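Local atomic coordinates of DnaJ homolog subfamily C member 10 (Mus musculus, PDB entry 3APQ), a protein that reduces disulfide bonds in the endoplasmic reticulum, serving both the correct folding of proteins and the degradation of misfolded ones. Residues V182-D187 with E191-F196; L116-F121 with R137-E142; R105-A110 with F173-G178. All blocks are in the same frame, centred on the assembly; numbering follows the deposited sequence.

Contact 1 of 3, residues V182-D187 with E191-F196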
loop_
_atom_site.group_PDB
_atom_site.type_symbol
_atom_site.label_atom_id
_atom_site.label_comp_id
_atom_site.label_asym_id
_atom_site.label_seq_id
_atom_site.Cartn_x
_atom_site.Cartn_y
_atom_site.Cartn_z
ATOM N N VAL A 182 19.636 -5.692 -2.954
ATOM C CA VAL A 182 20.477 -5.468 -1.786
ATOM C C VAL A 182 19.611 -4.978 -0.604
ATOM O O VAL A 182 18.907 -3.958 -0.702
ATOM C CB VAL A 182 21.586 -4.452 -2.114
ATOM C CG1 VAL A 182 22.339 -4.017 -0.836
ATOM C CG2 VAL A 182 22.538 -5.004 -3.226
ATOM N N LYS A 183 19.697 -5.680 0.516
ATOM C CA LYS A 183 19.009 -5.279 1.735
ATOM C C LYS A 183 19.760 -4.141 2.436
ATOM O O LYS A 183 20.988 -4.209 2.589
ATOM C CB LYS A 183 18.929 -6.472 2.674
ATOM C CG LYS A 183 18.159 -6.212 3.920
ATOM C CD LYS A 183 18.073 -7.445 4.787
ATOM C CE LYS A 183 17.170 -7.155 5.992
ATOM N NZ LYS A 183 16.841 -8.459 6.681
ATOM N N TYR A 184 19.007 -3.153 2.908
ATOM C CA TYR A 184 19.543 -2.092 3.741
ATOM C C TYR A 184 19.629 -2.615 5.166
ATOM O O TYR A 184 18.634 -3.178 5.680
ATOM C CB TYR A 184 18.616 -0.857 3.708
ATOM C CG TYR A 184 18.934 0.210 4.768
ATOM C CD1 TYR A 184 19.922 1.170 4.547
ATOM C CD2 TYR A 184 18.198 0.281 5.963
ATOM C CE1 TYR A 184 20.205 2.151 5.507
ATOM C CE2 TYR A 184 18.475 1.243 6.919
ATOM C CZ TYR A 184 19.477 2.168 6.682
ATOM O OH TYR A 184 19.705 3.135 7.602
ATOM N N ASN A 185 20.798 -2.425 5.789
ATOM C CA ASN A 185 21.007 -2.830 7.173
ATOM C C ASN A 185 21.485 -1.747 8.145
ATOM O O ASN A 185 22.025 -2.067 9.213
ATOM C CB ASN A 185 21.950 -4.041 7.254
ATOM C CG ASN A 185 21.256 -5.344 6.886
ATOM O OD1 ASN A 185 20.261 -5.761 7.514
ATOM N ND2 ASN A 185 21.788 -6.006 5.868
ATOM N N GLY A 186 21.201 -0.490 7.840
ATOM C CA GLY A 186 21.680 0.614 8.661
ATOM C C GLY A 186 20.771 0.979 9.825
ATOM O O GLY A 186 19.848 0.230 10.145
ATOM N N ASP A 187 20.998 2.155 10.412
ATOM C CA ASP A 187 20.361 2.529 11.677
ATOM C C ASP A 187 18.982 3.185 11.450
ATOM O O ASP A 187 18.317 3.617 12.403
ATOM C CB ASP A 187 21.291 3.427 12.518
ATOM C CG ASP A 187 21.602 4.747 11.864
ATOM O OD1 ASP A 187 20.905 5.138 10.900
ATOM O OD2 ASP A 187 22.581 5.401 12.319
ATOM N N GLU A 191 19.795 10.318 7.479
ATOM C CA GLU A 191 21.117 10.484 6.833
ATOM C C GLU A 191 21.685 9.125 6.367
ATOM O O GLU A 191 22.258 9.024 5.269
ATOM C CB GLU A 191 22.076 11.336 7.677
ATOM C CG GLU A 191 21.397 12.636 8.185
ATOM C CD GLU A 191 20.690 12.517 9.602
ATOM O OE1 GLU A 191 19.835 11.588 9.949
ATOM O OE2 GLU A 191 21.019 13.432 10.400
ATOM N N SER A 192 21.459 8.077 7.154
ATOM C CA SER A 192 21.864 6.720 6.754
ATOM C C SER A 192 21.155 6.229 5.491
ATOM O O SER A 192 21.770 5.617 4.629
ATOM C CB SER A 192 21.616 5.717 7.889
ATOM O OG SER A 192 21.764 4.363 7.448
ATOM N N LEU A 193 19.844 6.471 5.406
ATOM C CA LEU A 193 19.051 6.090 4.212
ATOM C C LEU A 193 19.557 6.835 2.991
ATOM O O LEU A 193 19.809 6.225 1.940
ATOM C CB LEU A 193 17.563 6.364 4.462
ATOM C CG LEU A 193 16.931 5.425 5.509
ATOM C CD1 LEU A 193 15.529 5.964 5.970
ATOM C CD2 LEU A 193 16.704 3.996 4.954
ATOM N N VAL A 194 19.784 8.137 3.153
ATOM C CA VAL A 194 20.301 8.985 2.055
ATOM C C VAL A 194 21.669 8.490 1.567
ATOM O O VAL A 194 21.832 8.272 0.374
ATOM C CB VAL A 194 20.389 10.435 2.434
ATOM C CG1 VAL A 194 21.125 11.230 1.335
ATOM C CG2 VAL A 194 18.957 11.038 2.663
ATOM N N ALA A 195 22.595 8.226 2.509
ATOM C CA ALA A 195 23.968 7.762 2.184
ATOM C C ALA A 195 23.930 6.400 1.503
ATOM O O ALA A 195 24.694 6.114 0.578
ATOM C CB ALA A 195 24.805 7.690 3.428
ATOM N N PHE A 196 23.006 5.564 1.931
ATOM C CA PHE A 196 22.854 4.269 1.286
ATOM C C PHE A 196 22.275 4.402 -0.120
ATOM O O PHE A 196 22.787 3.769 -1.039
ATOM C CB PHE A 196 21.992 3.343 2.138
ATOM C CG PHE A 196 21.664 2.024 1.500
ATOM C CD1 PHE A 196 22.538 0.941 1.590
ATOM C CD2 PHE A 196 20.433 1.837 0.898
ATOM C CE1 PHE A 196 22.205 -0.308 1.028
ATOM C CE2 PHE A 196 20.069 0.587 0.333
ATOM C CZ PHE A 196 20.933 -0.486 0.400
#
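The short link between edge strand 182-183 and the last helix, 190-202, of the first thioredoxin domain folds back so that Tyr184 lies across Ser192, Leu193 and Phe196. The tyrosine ring presents its CD1 edge to the face of Phe196, reaching CG at 3.6 Å. This T-shaped pair has its planes at 74° and its centroids 5.2 Å apart. Tyr184 CB also sits over the same phenylalanine face in a CH-pi contact, while Val182 CG1 touches that ring at its edge, 4.0 Å from CZ. The Tyr184 ring is sandwiched: Leu193 CD2 makes a CH-pi contact over one face, 3.7 Å from Tyr184 CZ, and Gly186 N stands over the centre of the other. With CG anti to the backbone N (chi1 168°), the phenol is carried toward the helix, and its OH hydrogen-bonds Ser192 OG. The modelled separation is very short, so its exact length is doubtful. The same hydroxyl also hydrogen-bonds Arg188 N, which ties the phenol to the turn before the helix. Asp187 OD1 lies 3.1 Å from Ser192 CB, but its polar partner is Ser189 N. On the sheet side, Phe196 rests on Ile174 of strand 171-175. Leu193 reaches Leu172, Phe118 and, on helix 127-142, Thr135 and Phe139.

Contact 2 of 3, residues L116-F121 with R137-E142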
loop_
_atom_site.group_PDB
_atom_site.type_symbol
_atom_site.label_atom_id
_atom_site.label_comp_id
_atom_site.label_asym_id
_atom_site.label_seq_id
_atom_site.Cartn_x
_atom_site.Cartn_y
_atom_site.Cartn_z
ATOM N N LEU A 116 16.293 2.414 -10.748
ATOM C CA LEU A 116 16.735 2.050 -9.403
ATOM C C LEU A 116 15.568 2.308 -8.399
ATOM O O LEU A 116 15.073 3.428 -8.336
ATOM C CB LEU A 116 17.956 2.878 -9.021
ATOM C CG LEU A 116 18.458 2.732 -7.572
ATOM C CD1 LEU A 116 18.933 1.299 -7.389
ATOM C CD2 LEU A 116 19.576 3.672 -7.215
ATOM N N TRP A 117 15.129 1.277 -7.697
ATOM C CA TRP A 117 14.007 1.403 -6.738
ATOM C C TRP A 117 14.456 1.026 -5.343
ATOM O O TRP A 117 15.095 -0.045 -5.147
ATOM C CB TRP A 117 12.894 0.452 -7.133
ATOM C CG TRP A 117 11.987 0.986 -8.185
ATOM C CD1 TRP A 117 12.126 0.865 -9.558
ATOM C CD2 TRP A 117 10.756 1.702 -7.968
ATOM N NE1 TRP A 117 11.031 1.455 -10.191
ATOM C CE2 TRP A 117 10.200 1.993 -9.247
ATOM C CE3 TRP A 117 10.086 2.145 -6.821
ATOM C CZ2 TRP A 117 8.978 2.690 -9.409
ATOM C CZ3 TRP A 117 8.869 2.834 -6.982
ATOM C CH2 TRP A 117 8.350 3.118 -8.276
ATOM N N PHE A 118 14.072 1.804 -4.341
ATOM C CA PHE A 118 14.354 1.461 -2.970
ATOM C C PHE A 118 12.991 1.356 -2.302
ATOM O O PHE A 118 12.227 2.351 -2.284
ATOM C CB PHE A 118 15.162 2.617 -2.390
ATOM C CG PHE A 118 15.736 2.370 -1.004
ATOM C CD1 PHE A 118 16.286 3.442 -0.322
ATOM C CD2 PHE A 118 15.822 1.075 -0.416
ATOM C CE1 PHE A 118 16.883 3.260 0.949
ATOM C CE2 PHE A 118 16.392 0.893 0.835
ATOM C CZ PHE A 118 16.927 1.988 1.535
ATOM N N VAL A 119 12.670 0.141 -1.860
ATOM C CA VAL A 119 11.330 -0.222 -1.429
ATOM C C VAL A 119 11.284 -0.652 0.056
ATOM O O VAL A 119 12.109 -1.449 0.527
ATOM C CB VAL A 119 10.792 -1.375 -2.313
ATOM C CG1 VAL A 119 9.353 -1.822 -1.847
ATOM C CG2 VAL A 119 10.791 -0.917 -3.772
ATOM N N ASN A 120 10.315 -0.082 0.766
ATOM C CA ASN A 120 10.034 -0.375 2.154
ATOM C C ASN A 120 8.889 -1.368 2.175
ATOM O O ASN A 120 7.745 -0.999 1.807
ATOM C CB ASN A 120 9.612 0.917 2.854
ATOM C CG ASN A 120 9.135 0.702 4.274
ATOM O OD1 ASN A 120 9.159 -0.415 4.792
ATOM N ND2 ASN A 120 8.755 1.790 4.931
ATOM N N PHE A 121 9.202 -2.603 2.576
ATOM C CA PHE A 121 8.213 -3.676 2.768
ATOM C C PHE A 121 7.756 -3.605 4.217
ATOM O O PHE A 121 8.548 -3.821 5.152
ATOM C CB PHE A 121 8.796 -5.075 2.500
ATOM C CG PHE A 121 9.123 -5.332 1.054
ATOM C CD1 PHE A 121 8.232 -6.001 0.241
ATOM C CD2 PHE A 121 10.359 -4.941 0.538
ATOM C CE1 PHE A 121 8.545 -6.235 -1.102
ATOM C CE2 PHE A 121 10.673 -5.155 -0.813
ATOM C CZ PHE A 121 9.762 -5.812 -1.619
ATOM N N ARG A 137 9.312 9.063 4.840
ATOM C CA ARG A 137 8.713 10.203 4.137
ATOM C C ARG A 137 9.716 11.362 3.958
ATOM O O ARG A 137 9.789 11.953 2.887
ATOM C CB ARG A 137 7.533 10.765 4.930
ATOM C CG ARG A 137 6.332 9.819 5.028
ATOM C CD ARG A 137 5.295 10.440 5.961
ATOM N NE ARG A 137 4.179 9.503 6.023
ATOM C CZ ARG A 137 3.778 8.890 7.125
ATOM N NH1 ARG A 137 4.316 9.222 8.318
ATOM N NH2 ARG A 137 2.796 7.981 7.036
ATOM N N GLU A 138 10.487 11.674 5.019
ATOM C CA GLU A 138 11.465 12.772 4.962
ATOM C C GLU A 138 12.591 12.414 3.974
ATOM O O GLU A 138 13.041 13.261 3.165
ATOM C CB GLU A 138 12.042 13.078 6.374
ATOM C CG GLU A 138 13.144 14.182 6.344
ATOM C CD GLU A 138 13.832 14.438 7.715
ATOM O OE1 GLU A 138 13.983 13.472 8.524
ATOM O OE2 GLU A 138 14.250 15.604 7.939
ATOM N N PHE A 139 13.017 11.154 4.026
ATOM C CA PHE A 139 14.047 10.662 3.110
ATOM C C PHE A 139 13.556 10.766 1.651
ATOM O O PHE A 139 14.295 11.232 0.750
ATOM C CB PHE A 139 14.372 9.208 3.507
ATOM C CG PHE A 139 14.965 8.390 2.411
ATOM C CD1 PHE A 139 16.245 8.647 1.955
ATOM C CD2 PHE A 139 14.252 7.358 1.838
ATOM C CE1 PHE A 139 16.798 7.871 0.936
ATOM C CE2 PHE A 139 14.782 6.612 0.809
ATOM C CZ PHE A 139 16.079 6.878 0.360
ATOM N N ALA A 140 12.320 10.307 1.407
ATOM C CA ALA A 140 11.767 10.326 0.043
ATOM C C ALA A 140 11.714 11.746 -0.532
ATOM O O ALA A 140 11.982 11.961 -1.725
ATOM C CB ALA A 140 10.341 9.628 -0.032
ATOM N N LYS A 141 11.453 12.735 0.308
ATOM C CA LYS A 141 11.511 14.120 -0.165
ATOM C C LYS A 141 12.913 14.539 -0.502
ATOM O O LYS A 141 13.133 15.263 -1.477
ATOM C CB LYS A 141 11.003 15.066 0.895
ATOM C CG LYS A 141 9.538 14.830 1.204
ATOM C CD LYS A 141 9.329 15.344 2.551
ATOM C CE LYS A 141 8.401 16.460 2.524
ATOM N NZ LYS A 141 7.173 15.776 2.911
ATOM N N GLU A 142 13.855 14.096 0.316
ATOM C CA GLU A 142 15.240 14.562 0.127
ATOM C C GLU A 142 15.857 14.059 -1.170
ATOM O O GLU A 142 16.538 14.811 -1.878
ATOM C CB GLU A 142 16.097 14.163 1.337
ATOM C CG GLU A 142 17.532 14.499 1.158
ATOM C CD GLU A 142 18.222 14.881 2.457
ATOM O OE1 GLU A 142 17.549 14.983 3.520
ATOM O OE2 GLU A 142 19.454 15.040 2.407
#
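Phe118, on a central strand of the thioredoxin sheet, and Phe139, on the helix that follows it, meet with ring planes steeply turned, at 82°. The centroids are 5.6 Å apart. Phe139 CZ comes in at the edge of Phe118, close to its plane, and lies 3.5 Å from CD1 and 3.8 Å from CE1. Relative to the Phe139 ring, Phe118 approaches at a slant, which makes the pair oblique. CE2 of Phe139 adds a second point of touch, 3.7 Å from Phe118 CD1. The turn of the strand ring explains which atoms lead: chi2 of -169° lays it nearly in the plane of CA, CB and CG, with CD1 pointing outward from the strand. Phe139 meets it with CG anti to its own amide nitrogen (chi1 157°), its far end directed at the sheet. A serine at Phe118 would probably leave the CZ end of Phe139 without its neighbour, opening a gap between strand and helix in which that ring could turn. The contact is buried and apolar, and it belongs to the beta-alpha-beta unit formed by strand 117-122, helix 127-142 and strand 148-153. Trp136 of the same helix sets an edge-to-face ring pair with Phe118 and also meets Phe139. Phe139 continues onto Ile149 of strand 148-153 and Val194 of helix 190-202, while Phe118 touches Leu172 of strand 171-175.

Contact 3 of 3, residues R105-A110 with F173-G178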
loop_
_atom_site.group_PDB
_atom_site.type_symbol
_atom_site.label_atom_id
_atom_site.label_comp_id
_atom_site.label_asym_id
_atom_site.label_seq_id
_atom_site.Cartn_x
_atom_site.Cartn_y
_atom_site.Cartn_z
ATOM N N ARG A 105 1.527 -6.147 -9.660
ATOM C CA ARG A 105 1.824 -5.886 -11.108
ATOM C C ARG A 105 2.848 -4.756 -11.243
ATOM O O ARG A 105 3.842 -4.844 -11.982
ATOM C CB ARG A 105 0.535 -5.511 -11.833
ATOM C CG ARG A 105 0.683 -5.281 -13.328
ATOM C CD ARG A 105 -0.710 -5.302 -14.017
ATOM N NE ARG A 105 -1.283 -6.661 -13.976
ATOM C CZ ARG A 105 -0.930 -7.685 -14.776
ATOM N NH1 ARG A 105 -0.006 -7.535 -15.733
ATOM N NH2 ARG A 105 -1.514 -8.875 -14.628
ATOM N N GLU A 106 2.598 -3.691 -10.487
ATOM C CA GLU A 106 3.449 -2.520 -10.540
ATOM C C GLU A 106 4.811 -2.810 -9.917
ATOM O O GLU A 106 5.813 -2.308 -10.410
ATOM C CB GLU A 106 2.709 -1.372 -9.844
ATOM C CG GLU A 106 1.557 -0.823 -10.685
ATOM C CD GLU A 106 0.293 -1.690 -10.689
ATOM O OE1 GLU A 106 0.078 -2.496 -9.724
ATOM O OE2 GLU A 106 -0.460 -1.569 -11.705
ATOM N N PHE A 107 4.859 -3.635 -8.867
ATOM C CA PHE A 107 6.148 -4.014 -8.280
ATOM C C PHE A 107 7.006 -4.767 -9.308
ATOM O O PHE A 107 8.161 -4.427 -9.515
ATOM C CB PHE A 107 5.993 -4.895 -7.046
ATOM C CG PHE A 107 7.326 -5.309 -6.460
ATOM C CD1 PHE A 107 7.932 -4.527 -5.492
ATOM C CD2 PHE A 107 7.985 -6.447 -6.918
ATOM C CE1 PHE A 107 9.211 -4.887 -4.999
ATOM C CE2 PHE A 107 9.228 -6.810 -6.433
ATOM C CZ PHE A 107 9.825 -6.033 -5.473
ATOM N N ASP A 108 6.438 -5.794 -9.944
ATOM C CA ASP A 108 7.155 -6.537 -10.968
ATOM C C ASP A 108 7.646 -5.669 -12.143
ATOM O O ASP A 108 8.764 -5.847 -12.626
ATOM C CB ASP A 108 6.318 -7.731 -11.488
ATOM C CG ASP A 108 6.118 -8.843 -10.430
ATOM O OD1 ASP A 108 6.833 -8.940 -9.403
ATOM O OD2 ASP A 108 5.219 -9.665 -10.679
ATOM N N ALA A 109 6.803 -4.755 -12.618
ATOM C CA ALA A 109 7.235 -3.780 -13.628
ATOM C C ALA A 109 8.402 -2.907 -13.149
ATOM O O ALA A 109 9.395 -2.727 -13.887
ATOM C CB ALA A 109 6.071 -2.882 -14.042
ATOM N N ALA A 110 8.289 -2.358 -11.929
ATOM C CA ALA A 110 9.361 -1.576 -11.316
ATOM C C ALA A 110 10.687 -2.307 -11.346
ATOM O O ALA A 110 11.705 -1.762 -11.803
ATOM C CB ALA A 110 9.010 -1.258 -9.859
ATOM N N PHE A 173 14.761 -2.859 0.744
ATOM C CA PHE A 173 15.611 -3.484 -0.277
ATOM C C PHE A 173 15.740 -2.542 -1.433
ATOM O O PHE A 173 14.749 -1.894 -1.845
ATOM C CB PHE A 173 14.961 -4.740 -0.817
ATOM C CG PHE A 173 15.108 -5.957 0.065
ATOM C CD1 PHE A 173 16.261 -6.772 -0.037
ATOM C CD2 PHE A 173 14.104 -6.323 0.962
ATOM C CE1 PHE A 173 16.408 -7.945 0.759
ATOM C CE2 PHE A 173 14.238 -7.497 1.753
ATOM C CZ PHE A 173 15.394 -8.293 1.657
ATOM N N ILE A 174 16.931 -2.496 -2.011
ATOM C CA ILE A 174 17.100 -1.715 -3.224
ATOM C C ILE A 174 17.213 -2.659 -4.439
ATOM O O ILE A 174 17.837 -3.746 -4.358
ATOM C CB ILE A 174 18.210 -0.688 -3.019
ATOM C CG1 ILE A 174 18.168 0.390 -4.081
ATOM C CG2 ILE A 174 19.564 -1.350 -2.947
ATOM C CD1 ILE A 174 18.809 1.727 -3.616
ATOM N N PHE A 175 16.541 -2.292 -5.535
ATOM C CA PHE A 175 16.407 -3.199 -6.706
ATOM C C PHE A 175 16.804 -2.445 -7.975
ATOM O O PHE A 175 16.505 -1.248 -8.145
ATOM C CB PHE A 175 14.929 -3.619 -6.926
ATOM C CG PHE A 175 14.316 -4.412 -5.814
ATOM C CD1 PHE A 175 14.387 -5.813 -5.824
ATOM C CD2 PHE A 175 13.638 -3.764 -4.766
ATOM C CE1 PHE A 175 13.792 -6.603 -4.795
ATOM C CE2 PHE A 175 13.051 -4.525 -3.724
ATOM C CZ PHE A 175 13.155 -5.964 -3.733
ATOM N N ARG A 176 17.436 -3.152 -8.906
ATOM C CA ARG A 176 17.507 -2.651 -10.276
ATOM C C ARG A 176 17.592 -3.852 -11.227
ATOM O O ARG A 176 18.438 -4.734 -11.028
ATOM C CB ARG A 176 18.694 -1.711 -10.486
ATOM C CG ARG A 176 18.598 -0.901 -11.802
ATOM C CD ARG A 176 19.944 -0.635 -12.432
ATOM N NE ARG A 176 21.030 -0.669 -11.453
ATOM C CZ ARG A 176 21.552 0.398 -10.847
ATOM N NH1 ARG A 176 21.086 1.630 -11.098
ATOM N NH2 ARG A 176 22.547 0.232 -9.968
ATOM N N SER A 177 16.710 -3.886 -12.230
ATOM C CA SER A 177 16.768 -4.921 -13.260
ATOM C C SER A 177 18.206 -5.337 -13.580
ATOM O O SER A 177 19.083 -4.492 -13.785
ATOM C CB SER A 177 16.107 -4.438 -14.552
ATOM O OG SER A 177 16.068 -5.508 -15.474
ATOM N N GLY A 178 18.438 -6.652 -13.619
ATOM C CA GLY A 178 19.768 -7.147 -13.971
ATOM C C GLY A 178 20.717 -7.251 -12.788
ATOM O O GLY A 178 21.828 -7.793 -12.927
HETATM O O HOH W 1 14.667 -1.954 -12.392
#
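Phe107 drives the CZ end of its ring into the face of Phe175, an almost exactly perpendicular T-shaped pair with planes at 88° and centroids 5.3 Å apart. The closest atoms are the two CZ carbons, Phe107 CZ and Phe175 CZ, at 3.8 Å. Phe107 CZ also lies 4.0 Å from Phe175 CE2, so the approach falls toward the rim of the face and not over its middle. A chi1 of 179° swings the Phe107 ring off the flank of its helix and out to the strand. A second bridge runs through water: one molecule accepts from Ser177 N at 2.8 Å and lies 3.0 Å from Ala110 O as a possible donor, though it has competing acceptors. The two links join helix 104-113, the first helix of the thioredoxin fold, to strand 171-175 and the turn beyond it, on one face of the central sheet. Further out, the backbone of Phe175 pairs with Trp117, which anchors the residue in the sheet, while Phe121 and Ala181 pack against its side chain. Phe107 rests on Lys164, and Ala110 packs on the indole of Trp117 and shares its carbonyl with Ser113 OG. Ser177 OG makes a weak hydrogen bond to Asn112 O, and a salt bridge from Arg105 to Glu58 places the helix next to the J domain.

All three contacts attach helices to one mixed sheet: contacts 1 and 2 serve one face, contact 3 the other. Contacts 1 and 2 have centres about 10 Å apart and merge into one apolar layer, where Phe196 CD2 is 3.6 Å from Phe118 CZ. Contact 3 is centred about 14 Å from contact 2 and about 18 Å from contact 1, but backbone pairing joins their strands directly, 171-175 lying between 117-122 and 182-183. Trp117 O lies 2.7 Å from Phe175 N, and Val182 O 2.8 Å from Ile174 N, both probable hydrogen bonds. Helix 127-142, seated on the sheet by contact 2, has the redox-active Cys126-Cys129 pair at its start; 137-142 is its opposite end.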